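Local coordinates for ABC transporter substrate-binding protein-branched chain amino acid transport (Streptococcus pneumoniae, PDB 4GNR) that binds isoleucine, probably along with other branched-chain amino acids, and probably delivers them to an ABC transporter for uptake into the cell, at residues 14-19 against 26-31; 20-25 against 204-209; 119-124 against 328-333; 144-149 against 197-202; 222-227 against 247-252. All coordinates share one frame; numbering follows the deposited sequence.

Contact 1: 14-19 against 26-31; sequences FEESGS and AEQKGA
F14 meets the helix through its ring. E27 CB lies over one face, 3.9 Å from the ring centroid and 25° off its normal, a CH-pi contact. The backbone N of Q28 covers the same face, likewise off-centre, and A31 CB adds apolar contact at the edge, 4.1 Å from F14 CE2.

The polar pairing is of a different kind. Q28 CG lies anti to the backbone N (chi1 176°) and the chain runs on extended, which brings the amide across the E16 carboxylate; the two groups stack with planes 20° apart and make no hydrogen bond. Q28 NE2 instead bonds D53. A water donates to Q28 OE1 at 2.8 Å and, weakly, to E16 O.

E27 sends its carboxylate past the ring to S106, a residue of the isoleucine pocket. The contact thus seats the end of strand 7-14 and its following loop on the second and third turns of helix 21-40, while helix 281-297 packs against E27 and A31.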
# COMPACT_ATOMS: atom_id res chain seq x y z
N PHE A 14 6.18 8.33 8.08
CA PHE A 14 4.95 7.59 7.93
C PHE A 14 3.71 8.37 8.35
O PHE A 14 3.74 9.21 9.25
CB PHE A 14 4.97 6.26 8.73
CG PHE A 14 5.94 5.21 8.21
CD1 PHE A 14 5.91 4.79 6.88
CD2 PHE A 14 6.78 4.54 9.11
CE1 PHE A 14 6.76 3.76 6.45
CE2 PHE A 14 7.60 3.52 8.67
CZ PHE A 14 7.60 3.13 7.34
N GLU A 15 2.60 7.99 7.73
CA GLU A 15 1.25 8.52 7.99
C GLU A 15 0.76 7.82 9.28
O GLU A 15 0.01 6.84 9.24
CB GLU A 15 0.33 8.19 6.84
CG GLU A 15 0.69 8.81 5.45
CD GLU A 15 1.72 8.08 4.58
OE1 GLU A 15 2.62 7.41 5.11
OE2 GLU A 15 1.63 8.25 3.34
N GLU A 16 1.22 8.31 10.43
CA GLU A 16 0.93 7.70 11.73
C GLU A 16 -0.33 8.25 12.39
O GLU A 16 -0.86 7.66 13.32
CB GLU A 16 2.16 7.75 12.65
CG GLU A 16 3.31 6.93 12.08
CD GLU A 16 4.66 7.15 12.72
OE1 GLU A 16 4.82 8.00 13.62
OE2 GLU A 16 5.61 6.45 12.24
N SER A 17 -0.78 9.41 11.92
CA SER A 17 -2.02 10.06 12.36
C SER A 17 -2.66 10.65 11.10
O SER A 17 -2.02 10.74 10.06
CB SER A 17 -1.79 11.12 13.41
OG SER A 17 -1.03 12.19 12.90
N GLY A 18 -3.91 11.05 11.22
CA GLY A 18 -4.62 11.63 10.09
C GLY A 18 -5.43 10.60 9.30
O GLY A 18 -5.57 9.45 9.69
N SER A 19 -5.88 11.01 8.13
CA SER A 19 -6.81 10.24 7.30
C SER A 19 -6.27 8.97 6.70
O SER A 19 -7.07 8.16 6.24
CB SER A 19 -7.35 11.12 6.17
OG SER A 19 -6.31 11.49 5.29
N ALA A 26 0.58 0.74 10.22
CA ALA A 26 0.94 -0.64 9.87
C ALA A 26 2.42 -0.69 9.43
O ALA A 26 3.17 -1.59 9.80
CB ALA A 26 0.06 -1.16 8.76
N GLU A 27 2.82 0.28 8.61
CA GLU A 27 4.19 0.33 8.11
C GLU A 27 5.19 0.61 9.24
O GLU A 27 6.26 0.01 9.28
CB GLU A 27 4.32 1.29 6.94
CG GLU A 27 3.47 0.78 5.78
CD GLU A 27 3.70 1.42 4.45
OE1 GLU A 27 4.63 2.18 4.19
OE2 GLU A 27 2.81 1.06 3.56
N GLN A 28 4.83 1.53 10.13
CA GLN A 28 5.66 1.81 11.30
C GLN A 28 5.91 0.49 12.08
O GLN A 28 7.04 0.19 12.47
CB GLN A 28 4.95 2.84 12.18
CG GLN A 28 5.65 3.17 13.48
CD GLN A 28 4.74 3.99 14.39
OE1 GLN A 28 3.52 3.79 14.44
NE2 GLN A 28 5.32 4.92 15.11
N LYS A 29 4.83 -0.25 12.32
CA LYS A 29 4.96 -1.50 13.09
C LYS A 29 5.80 -2.54 12.36
O LYS A 29 6.64 -3.22 12.97
CB LYS A 29 3.58 -2.07 13.45
CG LYS A 29 2.87 -1.24 14.54
CD LYS A 29 1.47 -1.75 14.85
CE LYS A 29 0.72 -0.82 15.81
NZ LYS A 29 -0.72 -1.17 15.90
N GLY A 30 5.56 -2.72 11.06
CA GLY A 30 6.35 -3.71 10.32
C GLY A 30 7.83 -3.31 10.22
O GLY A 30 8.73 -4.15 10.38
N ALA A 31 8.08 -2.03 9.94
CA ALA A 31 9.44 -1.52 9.83
C ALA A 31 10.18 -1.63 11.17
O ALA A 31 11.34 -2.04 11.22
CB ALA A 31 9.42 -0.09 9.32
O HOH W 1 1.14 5.20 14.72

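Contact 2: 20-25 against 204-209; sequences LAAYGT and GYYNEA. With ILE (isoleucine), chain B.
The ring of Y23 is covered on both faces: the edge of Y206 approaches one, and CD1 of the bound isoleucine lies over the opposite one, 3.6 Å from Y23 CG. The Y23-Y206 pair is edge-to-face (T-shaped), with planes at 85° and Y206 CD2 3.3 Å from Y23 CZ. Y206 in turn carries the methyl of A22 on a face, where A22 CB comes within 3.4 Å of Y206 CE2. On Y205, L20 CD2 sits over a face, 3.8 Å from the ring centroid, and the ligand's O lies at the ring edge, in plane; Y205 also stacks with Y156, another pocket residue.

Two reciprocal hydrogen bonds join the starts of the helices. The N-H of A22 points almost straight at Y206 OH (2.9 Å, 168°). In return Y206 N donates to Y23 OH at 3.0 Å, a more bent bond, and the same hydroxyl also bonds the carbonyl of G230. Y206 takes the sterically costlier chi1 near +68°, which turns its ring back toward A22 and Y23.

Y205 OH donates a hydrogen bond of 2.6 Å to the carboxylate O of isoleucine. S85, T108 and D229 bind the ligand as well. The two helix starts come from the two lobes and enclose the ligand with this aromatic cluster, consistent with the closed, ligand-bound form of a periplasmic binding protein.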
# COMPACT_ATOMS: atom_id res chain seq x y z
N LEU A 20 -4.95 8.82 6.73
CA LEU A 20 -4.26 7.65 6.14
C LEU A 20 -3.50 6.86 7.20
O LEU A 20 -2.69 5.99 6.88
CB LEU A 20 -3.30 8.13 5.03
CG LEU A 20 -4.02 8.89 3.91
CD1 LEU A 20 -3.02 9.67 3.05
CD2 LEU A 20 -4.90 7.98 3.04
N ALA A 21 -3.83 7.12 8.46
CA ALA A 21 -3.13 6.52 9.62
C ALA A 21 -3.06 5.01 9.63
O ALA A 21 -2.08 4.44 10.10
CB ALA A 21 -3.78 7.02 10.93
N ALA A 22 -4.12 4.35 9.17
CA ALA A 22 -4.08 2.89 9.22
C ALA A 22 -2.91 2.35 8.39
O ALA A 22 -2.30 1.33 8.75
CB ALA A 22 -5.39 2.27 8.73
N TYR A 23 -2.63 3.00 7.28
CA TYR A 23 -1.55 2.54 6.39
C TYR A 23 -0.17 2.82 7.01
O TYR A 23 0.68 1.93 7.09
CB TYR A 23 -1.64 3.21 5.02
CG TYR A 23 -2.99 3.09 4.33
CD1 TYR A 23 -3.65 1.86 4.21
CD2 TYR A 23 -3.56 4.20 3.72
CE1 TYR A 23 -4.85 1.75 3.51
CE2 TYR A 23 -4.76 4.10 3.03
CZ TYR A 23 -5.40 2.88 2.92
OH TYR A 23 -6.60 2.83 2.23
N GLY A 24 0.05 4.07 7.44
CA GLY A 24 1.35 4.43 7.98
C GLY A 24 1.65 3.75 9.30
O GLY A 24 2.80 3.43 9.58
N THR A 25 0.64 3.54 10.14
CA THR A 25 0.85 2.86 11.42
C THR A 25 1.24 1.38 11.19
O THR A 25 2.12 0.84 11.86
CB THR A 25 -0.41 2.96 12.30
OG1 THR A 25 -0.64 4.35 12.59
CG2 THR A 25 -0.25 2.18 13.59
N GLY A 204 -10.25 3.96 -4.07
CA GLY A 204 -10.20 4.87 -2.94
C GLY A 204 -9.57 4.23 -1.73
O GLY A 204 -9.16 3.06 -1.74
N TYR A 205 -9.47 5.06 -0.69
CA TYR A 205 -8.87 4.72 0.60
C TYR A 205 -9.93 4.23 1.61
O TYR A 205 -11.12 4.42 1.41
CB TYR A 205 -8.04 5.86 1.14
CG TYR A 205 -6.86 6.25 0.27
CD1 TYR A 205 -5.91 5.33 -0.13
CD2 TYR A 205 -6.64 7.57 -0.08
CE1 TYR A 205 -4.79 5.71 -0.86
CE2 TYR A 205 -5.49 7.95 -0.79
CZ TYR A 205 -4.58 7.02 -1.17
OH TYR A 205 -3.46 7.43 -1.87
N TYR A 206 -9.44 3.67 2.72
CA TYR A 206 -10.32 2.98 3.64
C TYR A 206 -11.38 3.83 4.31
O TYR A 206 -12.47 3.32 4.57
CB TYR A 206 -9.52 2.20 4.72
CG TYR A 206 -8.77 3.10 5.70
CD1 TYR A 206 -9.36 3.57 6.86
CD2 TYR A 206 -7.47 3.47 5.47
CE1 TYR A 206 -8.68 4.38 7.77
CE2 TYR A 206 -6.78 4.29 6.36
CZ TYR A 206 -7.39 4.75 7.50
OH TYR A 206 -6.64 5.52 8.37
N ASN A 207 -11.08 5.08 4.64
CA ASN A 207 -12.08 5.90 5.34
C ASN A 207 -13.34 6.05 4.54
O ASN A 207 -14.43 6.02 5.08
CB ASN A 207 -11.52 7.22 5.84
CG ASN A 207 -10.92 7.10 7.24
OD1 ASN A 207 -11.55 6.53 8.13
ND2 ASN A 207 -9.76 7.69 7.45
N GLU A 208 -13.18 6.29 3.24
CA GLU A 208 -14.32 6.43 2.36
C GLU A 208 -14.87 5.06 1.92
O GLU A 208 -16.08 4.83 1.97
CB GLU A 208 -13.99 7.29 1.14
CG GLU A 208 -13.66 8.74 1.47
CD GLU A 208 -12.35 8.92 2.24
OE1 GLU A 208 -11.33 8.31 1.86
OE2 GLU A 208 -12.36 9.74 3.20
N ALA A 209 -13.99 4.18 1.46
CA ALA A 209 -14.46 2.90 0.98
C ALA A 209 -15.23 2.12 2.04
O ALA A 209 -16.24 1.50 1.71
CB ALA A 209 -13.29 2.08 0.43
N ILE B . -1.08 2.31 -2.90
CA ILE B . -1.71 3.45 -2.19
C ILE B . -0.98 4.74 -2.56
O ILE B . -1.39 5.82 -2.08
CB ILE B . -1.94 3.19 -0.67
CG1 ILE B . -0.71 2.61 -0.02
CG2 ILE B . -3.19 2.20 -0.32
CD1 ILE B . -0.87 2.43 1.47
OXT ILE B . -0.03 4.65 -3.37

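Contact 3: 119-124 against 328-333; sequences LFIGTF and DHNTVK
L119-F124 and H329-K333 run side by side, their end-to-end directions 22° apart, where the chain leaves an edge strand of the five-stranded parallel sheet and where it heads for strand 335-341 of the other sheet. This is consistent with two of the inter-lobe connections of the type I periplasmic binding fold.

H329 makes the largest single contribution. Its ring forms an offset stack with F120, planes at 8° and centroids 4.0 Å apart, F120 CE2 lying over the imidazole centre. At the edge of the same ring, ND1 donates to L119 O at 2.8 Å, with that oxygen near the imidazole plane. Two residues past L119, I121 N donates to the backbone O of the same H329 (3.3 Å).

At G122 and T331 the backbones are farther apart, and water 2 fills in: it accepts from T331 N at 2.9 Å and lies within bonding distance of I121 O and T123 O. K333 bends at chi2 and chi3, both near -65°, which lays its CD 3.3 Å from G122 O. Its NZ meets G122 O through water 3 and bonds T320 and Q322 O directly.

The ND1 bond implies a proton on that nitrogen and, with the stack on F120, would hold the imidazole's rotation; farther along, water relays the pairing, so direct hydrogen bonds between the segments are confined to strand 119-121 and H329.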
# COMPACT_ATOMS: atom_id res chain seq x y z
N LEU A 119 14.75 7.43 -5.46
CA LEU A 119 13.48 6.84 -5.06
C LEU A 119 13.41 5.37 -5.45
O LEU A 119 13.78 4.99 -6.56
CB LEU A 119 12.29 7.55 -5.71
CG LEU A 119 10.90 7.09 -5.25
CD1 LEU A 119 10.67 7.34 -3.77
CD2 LEU A 119 9.82 7.78 -6.07
N PHE A 120 12.90 4.56 -4.52
CA PHE A 120 12.65 3.15 -4.73
C PHE A 120 11.21 2.86 -4.31
O PHE A 120 10.74 3.43 -3.32
CB PHE A 120 13.62 2.27 -3.93
CG PHE A 120 15.04 2.47 -4.37
CD1 PHE A 120 15.78 3.56 -3.90
CD2 PHE A 120 15.62 1.63 -5.31
CE1 PHE A 120 17.06 3.80 -4.37
CE2 PHE A 120 16.90 1.87 -5.77
CZ PHE A 120 17.63 2.95 -5.29
N ILE A 121 10.54 1.96 -5.02
CA ILE A 121 9.14 1.60 -4.74
C ILE A 121 9.07 0.09 -4.53
O ILE A 121 9.49 -0.68 -5.40
CB ILE A 121 8.21 2.06 -5.86
CG1 ILE A 121 8.20 3.58 -6.00
CG2 ILE A 121 6.81 1.51 -5.65
CD1 ILE A 121 7.63 4.29 -4.86
N GLY A 122 8.51 -0.34 -3.41
CA GLY A 122 8.46 -1.76 -3.08
C GLY A 122 7.30 -2.57 -3.63
O GLY A 122 7.27 -3.77 -3.45
N THR A 123 6.38 -1.91 -4.31
CA THR A 123 5.11 -2.51 -4.72
C THR A 123 4.80 -2.37 -6.21
O THR A 123 5.60 -1.87 -7.01
CB THR A 123 3.98 -1.87 -3.82
OG1 THR A 123 2.78 -2.63 -3.95
CG2 THR A 123 3.76 -0.42 -4.18
N PHE A 124 3.63 -2.87 -6.59
CA PHE A 124 3.10 -2.78 -7.94
C PHE A 124 2.51 -1.37 -8.19
O PHE A 124 2.52 -0.50 -7.31
CB PHE A 124 2.11 -3.94 -8.21
CG PHE A 124 1.11 -4.16 -7.08
CD1 PHE A 124 1.09 -5.37 -6.41
CD2 PHE A 124 0.22 -3.17 -6.68
CE1 PHE A 124 0.18 -5.60 -5.36
CE2 PHE A 124 -0.66 -3.38 -5.61
CZ PHE A 124 -0.67 -4.58 -4.95
N ASP A 328 14.45 1.44 -13.51
CA ASP A 328 13.57 2.50 -12.99
C ASP A 328 13.23 2.30 -11.51
O ASP A 328 12.28 2.92 -11.02
CB ASP A 328 12.31 2.62 -13.84
CG ASP A 328 12.59 3.14 -15.25
OD1 ASP A 328 13.48 4.00 -15.43
OD2 ASP A 328 11.84 2.73 -16.16
N HIS A 329 13.97 1.45 -10.80
CA HIS A 329 13.76 1.28 -9.37
C HIS A 329 12.38 0.76 -8.99
O HIS A 329 11.86 1.03 -7.89
CB HIS A 329 14.11 2.53 -8.56
CG HIS A 329 15.52 3.00 -8.70
ND1 HIS A 329 15.92 4.17 -8.11
CD2 HIS A 329 16.61 2.52 -9.36
CE1 HIS A 329 17.20 4.39 -8.38
NE2 HIS A 329 17.64 3.41 -9.15
N ASN A 330 11.82 -0.02 -9.90
CA ASN A 330 10.55 -0.72 -9.68
C ASN A 330 10.81 -2.23 -9.63
O ASN A 330 11.77 -2.74 -10.22
CB ASN A 330 9.53 -0.48 -10.79
CG ASN A 330 9.05 0.95 -10.84
OD1 ASN A 330 9.27 1.62 -11.85
ND2 ASN A 330 8.48 1.45 -9.78
N THR A 331 9.92 -2.94 -8.94
CA THR A 331 9.96 -4.37 -8.87
C THR A 331 8.59 -4.93 -9.20
O THR A 331 7.57 -4.39 -8.77
CB THR A 331 10.39 -4.87 -7.46
OG1 THR A 331 10.44 -6.30 -7.43
CG2 THR A 331 9.54 -4.30 -6.31
N VAL A 332 8.58 -6.04 -9.95
CA VAL A 332 7.35 -6.78 -10.15
C VAL A 332 7.06 -7.40 -8.75
O VAL A 332 7.99 -7.75 -8.00
CB VAL A 332 7.52 -7.88 -11.23
CG1 VAL A 332 6.30 -8.75 -11.32
CG2 VAL A 332 7.78 -7.24 -12.57
N LYS A 333 5.79 -7.50 -8.40
CA LYS A 333 5.35 -8.09 -7.16
C LYS A 333 4.16 -9.00 -7.42
O LYS A 333 3.31 -8.72 -8.28
CB LYS A 333 4.92 -7.04 -6.14
CG LYS A 333 6.02 -6.08 -5.73
CD LYS A 333 7.17 -6.74 -4.95
CE LYS A 333 6.76 -7.29 -3.63
NZ LYS A 333 7.95 -7.77 -2.89
O HOH W 2 8.06 -1.06 -7.77
O HOH W 3 9.10 -5.15 -1.94

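Contact 4: 144-149 against 197-202; sequences KKVVLY and FDAIVV
V147 sits in the tight part of the contact, bonded through both backbone polar atoms: its N donates to A199 O (3.0 Å) and its O accepts from V201 N (2.8 Å, 170°). Y149 N continues the ladder to V201 O at 2.9 Å. On one face V147 CG1 lies beside I200 CG2, the two side chains pointing the same way, while V147 CG2, placed beside its own backbone N by a chi1 of 170°, makes a CH-pi contact over the F197 ring, 4.0 Å from its centroid. On the other face L148 CD1 meets V201 CG1 at 3.7 Å, with F164 of helix 155-167 covering V201.

These are neighbouring parallel strands of the C-terminal lobe's sheet, crossing at -29°.

Toward solvent the pairing changes. K144 and K145 extend their amines away from the partner, and D198 takes over with its carboxylate: OD2 receives K144 N at 2.9 Å on its anti lone pair and K145 N at 3.2 Å from above the carboxylate plane. D198 N returns a bond to K145 O, whereas the buried A199 N next to it finds no partner.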
# COMPACT_ATOMS: atom_id res chain seq x y z
N LYS A 144 -20.97 -8.18 -16.69
CA LYS A 144 -21.13 -7.50 -17.99
C LYS A 144 -21.53 -6.03 -17.80
O LYS A 144 -21.48 -5.24 -18.74
CB LYS A 144 -22.15 -8.22 -18.86
CG LYS A 144 -21.77 -9.66 -19.19
CD LYS A 144 -22.78 -10.33 -20.12
CE LYS A 144 -22.86 -9.64 -21.47
NZ LYS A 144 -21.56 -9.68 -22.20
N LYS A 145 -21.93 -5.65 -16.60
CA LYS A 145 -22.29 -4.26 -16.31
C LYS A 145 -21.78 -3.96 -14.91
O LYS A 145 -21.95 -4.77 -14.01
CB LYS A 145 -23.80 -3.97 -16.43
CG LYS A 145 -24.41 -4.17 -17.81
CD LYS A 145 -25.91 -3.89 -17.80
CE LYS A 145 -26.55 -4.12 -19.16
NZ LYS A 145 -28.02 -3.89 -19.15
N VAL A 146 -21.16 -2.80 -14.73
CA VAL A 146 -20.60 -2.38 -13.44
C VAL A 146 -20.86 -0.90 -13.21
O VAL A 146 -21.15 -0.13 -14.13
CB VAL A 146 -19.05 -2.55 -13.35
CG1 VAL A 146 -18.66 -4.00 -13.55
CG2 VAL A 146 -18.34 -1.61 -14.31
N VAL A 147 -20.79 -0.56 -11.93
CA VAL A 147 -20.79 0.79 -11.47
C VAL A 147 -19.30 1.09 -11.09
O VAL A 147 -18.64 0.28 -10.48
CB VAL A 147 -21.63 1.03 -10.21
CG1 VAL A 147 -21.40 2.42 -9.63
CG2 VAL A 147 -23.11 0.81 -10.50
N LEU A 148 -18.80 2.26 -11.48
CA LEU A 148 -17.44 2.74 -11.14
C LEU A 148 -17.68 3.96 -10.22
O LEU A 148 -18.39 4.91 -10.63
CB LEU A 148 -16.64 3.09 -12.39
CG LEU A 148 -15.19 3.54 -12.19
CD1 LEU A 148 -14.36 2.51 -11.40
CD2 LEU A 148 -14.54 3.84 -13.55
N TYR A 149 -17.09 3.94 -9.02
CA TYR A 149 -17.33 4.99 -7.98
C TYR A 149 -15.96 5.34 -7.43
O TYR A 149 -15.38 4.56 -6.70
CB TYR A 149 -18.32 4.42 -6.98
CG TYR A 149 -18.90 5.38 -5.96
CD1 TYR A 149 -19.20 6.68 -6.27
CD2 TYR A 149 -19.33 4.91 -4.74
CE1 TYR A 149 -19.83 7.53 -5.33
CE2 TYR A 149 -19.96 5.73 -3.81
CZ TYR A 149 -20.21 7.04 -4.11
OH TYR A 149 -20.86 7.86 -3.21
N PHE A 197 -26.76 -3.97 -12.05
CA PHE A 197 -25.28 -3.95 -12.19
C PHE A 197 -24.88 -5.24 -11.53
O PHE A 197 -25.65 -5.79 -10.74
CB PHE A 197 -24.54 -2.73 -11.60
CG PHE A 197 -24.91 -2.45 -10.22
CD1 PHE A 197 -24.31 -3.11 -9.18
CD2 PHE A 197 -25.91 -1.55 -9.96
CE1 PHE A 197 -24.71 -2.87 -7.89
CE2 PHE A 197 -26.31 -1.31 -8.69
CZ PHE A 197 -25.72 -1.96 -7.65
N ASP A 198 -23.67 -5.69 -11.87
CA ASP A 198 -23.15 -6.94 -11.36
C ASP A 198 -22.07 -6.73 -10.30
O ASP A 198 -21.73 -7.64 -9.57
CB ASP A 198 -22.57 -7.76 -12.52
CG ASP A 198 -23.59 -8.05 -13.60
OD1 ASP A 198 -24.74 -8.37 -13.27
OD2 ASP A 198 -23.22 -8.01 -14.80
N ALA A 199 -21.49 -5.53 -10.25
CA ALA A 199 -20.44 -5.20 -9.28
C ALA A 199 -20.25 -3.70 -9.24
O ALA A 199 -20.63 -3.00 -10.20
CB ALA A 199 -19.11 -5.90 -9.66
N ILE A 200 -19.70 -3.24 -8.12
CA ILE A 200 -19.35 -1.84 -7.94
C ILE A 200 -17.82 -1.80 -7.69
O ILE A 200 -17.35 -2.45 -6.77
CB ILE A 200 -20.05 -1.17 -6.75
CG1 ILE A 200 -21.56 -1.37 -6.82
CG2 ILE A 200 -19.69 0.30 -6.71
CD1 ILE A 200 -22.30 -0.72 -5.63
N VAL A 201 -17.09 -1.09 -8.54
CA VAL A 201 -15.64 -0.92 -8.42
C VAL A 201 -15.41 0.42 -7.73
O VAL A 201 -15.89 1.44 -8.23
CB VAL A 201 -14.96 -1.00 -9.80
CG1 VAL A 201 -13.49 -0.68 -9.69
CG2 VAL A 201 -15.15 -2.39 -10.41
N VAL A 202 -14.67 0.41 -6.61
CA VAL A 202 -14.47 1.60 -5.78
C VAL A 202 -12.99 1.89 -5.52
O VAL A 202 -12.42 1.47 -4.52
CB VAL A 202 -15.21 1.47 -4.41
CG1 VAL A 202 -15.09 2.76 -3.58
CG2 VAL A 202 -16.70 1.10 -4.62

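Contact 5: 222-227 against 247-252; sequences DKPIVG and NIYFIS
Strands 225-227 and 248-252 pair in parallel, the two strands of a beta-alpha-beta unit completed by helix 234-240, their short axes 4.6 Å apart and 9° from alignment. The ladder alternates regularly: I225 N donates to N247 O (3.0 Å), Y249 N to I225 O, and G227 N to Y249 O (2.9 Å). The last rung, from I251 N to G227 O, stretches to 3.2 Å.

Side chains pair by face. I225 CB touches I248 CD1 at 4.0 Å, and I248 also rests on V213 and R217 of helix 206-218. On the other face P224 CB meets Y249 CE1 at 3.9 Å; V226 lies near Y249 CB and packs against I133 and V137 of helix 126-139. G227 brings no side chain, and F250 CB comes to 3.5 Å of its carbonyl O.

Farther out, the positioning comes from the next strand. N247 and I248 both face M340 of strand 335-341, a G1 beta bulge, with N247 in the left-handed helical region (phi 58°). Its backbone N is held by the side chain of N341.

With the backbone set by the bulge, the N247 amide lies alongside the P224 ring, and ND2 donates to D222 O at 2.9 Å, nearly straight at 173° and in the plane of both the carbonyl and the amide.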
# COMPACT_ATOMS: atom_id res chain seq x y z
N ASP A 222 -26.33 -5.57 -2.37
CA ASP A 222 -25.58 -6.78 -2.00
C ASP A 222 -24.53 -7.26 -2.96
O ASP A 222 -23.72 -8.13 -2.63
CB ASP A 222 -26.58 -7.92 -1.78
CG ASP A 222 -27.49 -7.67 -0.63
OD1 ASP A 222 -27.07 -6.92 0.26
OD2 ASP A 222 -28.61 -8.22 -0.62
N LYS A 223 -24.54 -6.71 -4.17
CA LYS A 223 -23.60 -7.12 -5.21
C LYS A 223 -22.14 -6.86 -4.81
O LYS A 223 -21.84 -6.04 -3.94
CB LYS A 223 -23.90 -6.41 -6.54
CG LYS A 223 -25.12 -6.93 -7.32
CD LYS A 223 -24.94 -8.38 -7.86
CE LYS A 223 -26.11 -8.89 -8.63
NZ LYS A 223 -25.85 -10.28 -9.10
N PRO A 224 -21.21 -7.59 -5.44
CA PRO A 224 -19.80 -7.41 -5.12
C PRO A 224 -19.32 -5.97 -5.19
O PRO A 224 -19.70 -5.23 -6.10
CB PRO A 224 -19.11 -8.24 -6.21
CG PRO A 224 -20.07 -9.37 -6.47
CD PRO A 224 -21.43 -8.68 -6.41
N ILE A 225 -18.52 -5.61 -4.19
CA ILE A 225 -17.82 -4.29 -4.11
C ILE A 225 -16.33 -4.68 -4.22
O ILE A 225 -15.86 -5.49 -3.42
CB ILE A 225 -18.17 -3.48 -2.89
CG1 ILE A 225 -19.66 -3.09 -2.97
CG2 ILE A 225 -17.28 -2.22 -2.82
CD1 ILE A 225 -20.16 -2.40 -1.73
N VAL A 226 -15.64 -4.10 -5.20
CA VAL A 226 -14.26 -4.47 -5.52
C VAL A 226 -13.35 -3.27 -5.42
O VAL A 226 -13.64 -2.20 -5.97
CB VAL A 226 -14.23 -5.04 -6.96
CG1 VAL A 226 -12.83 -5.59 -7.31
CG2 VAL A 226 -15.28 -6.13 -7.15
N GLY A 227 -12.23 -3.45 -4.74
CA GLY A 227 -11.29 -2.38 -4.53
C GLY A 227 -9.86 -2.72 -4.86
O GLY A 227 -9.49 -3.87 -5.13
N ASN A 247 -19.18 -10.01 0.48
CA ASN A 247 -19.14 -9.90 -0.98
C ASN A 247 -18.19 -8.74 -1.37
O ASN A 247 -18.47 -7.92 -2.24
CB ASN A 247 -20.54 -9.73 -1.53
CG ASN A 247 -20.76 -10.51 -2.81
OD1 ASN A 247 -19.94 -11.35 -3.19
ND2 ASN A 247 -21.91 -10.30 -3.45
N ILE A 248 -17.06 -8.70 -0.67
CA ILE A 248 -16.00 -7.71 -0.88
C ILE A 248 -14.78 -8.43 -1.49
O ILE A 248 -14.42 -9.52 -1.07
CB ILE A 248 -15.55 -7.02 0.44
CG1 ILE A 248 -16.72 -6.44 1.23
CG2 ILE A 248 -14.48 -5.98 0.19
CD1 ILE A 248 -17.56 -5.43 0.51
N TYR A 249 -14.19 -7.80 -2.49
CA TYR A 249 -13.01 -8.34 -3.17
C TYR A 249 -12.00 -7.22 -3.29
O TYR A 249 -12.39 -6.09 -3.60
CB TYR A 249 -13.37 -8.84 -4.57
CG TYR A 249 -14.40 -9.95 -4.53
CD1 TYR A 249 -15.76 -9.64 -4.44
CD2 TYR A 249 -14.03 -11.28 -4.55
CE1 TYR A 249 -16.73 -10.63 -4.35
CE2 TYR A 249 -14.98 -12.29 -4.49
CZ TYR A 249 -16.33 -11.96 -4.40
OH TYR A 249 -17.29 -12.95 -4.33
N PHE A 250 -10.72 -7.49 -3.05
CA PHE A 250 -9.72 -6.42 -3.20
C PHE A 250 -8.32 -6.98 -3.41
O PHE A 250 -7.99 -8.11 -3.02
CB PHE A 250 -9.72 -5.44 -2.00
CG PHE A 250 -9.50 -6.10 -0.66
CD1 PHE A 250 -10.58 -6.55 0.08
CD2 PHE A 250 -8.23 -6.25 -0.12
CE1 PHE A 250 -10.40 -7.15 1.30
CE2 PHE A 250 -8.05 -6.85 1.11
CZ PHE A 250 -9.14 -7.30 1.82
N ILE A 251 -7.49 -6.15 -4.02
CA ILE A 251 -6.12 -6.50 -4.29
C ILE A 251 -5.24 -6.37 -3.06
O ILE A 251 -5.35 -5.41 -2.29
CB ILE A 251 -5.54 -5.58 -5.40
CG1 ILE A 251 -6.30 -5.83 -6.69
CG2 ILE A 251 -4.04 -5.82 -5.58
CD1 ILE A 251 -5.83 -5.05 -7.86
N SER A 252 -4.35 -7.36 -2.88
CA SER A 252 -3.38 -7.33 -1.80
C SER A 252 -2.05 -7.84 -2.32
O SER A 252 -1.96 -8.58 -3.28
CB SER A 252 -3.82 -8.17 -0.62
OG SER A 252 -2.91 -8.06 0.44

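In the fold
Contacts 1, 3 and 4 are buried, 2 and 5 partly so. Contacts 1 and 2 share helix 21-40 and touch, but contact 1 stays within one lobe whereas contact 2 spans the ligand cleft, with tyrosine rings and hydroxyls in place of one phenylalanine and a stacked carboxylate-amide pair. Contacts 4 and 5 lie in one sheet, joined by probable backbone bonds between I200 and both P224 and V226; both rest on parallel ladders that begin beside exposed lysines and are irregular at that end. Contact 3 combines a ring stack with water-mediated bonds and meets contact 5 where F124 CZ lies 3.6 Å from I251 CG2. Contact 4 is the most peripheral, contact 2 the most central.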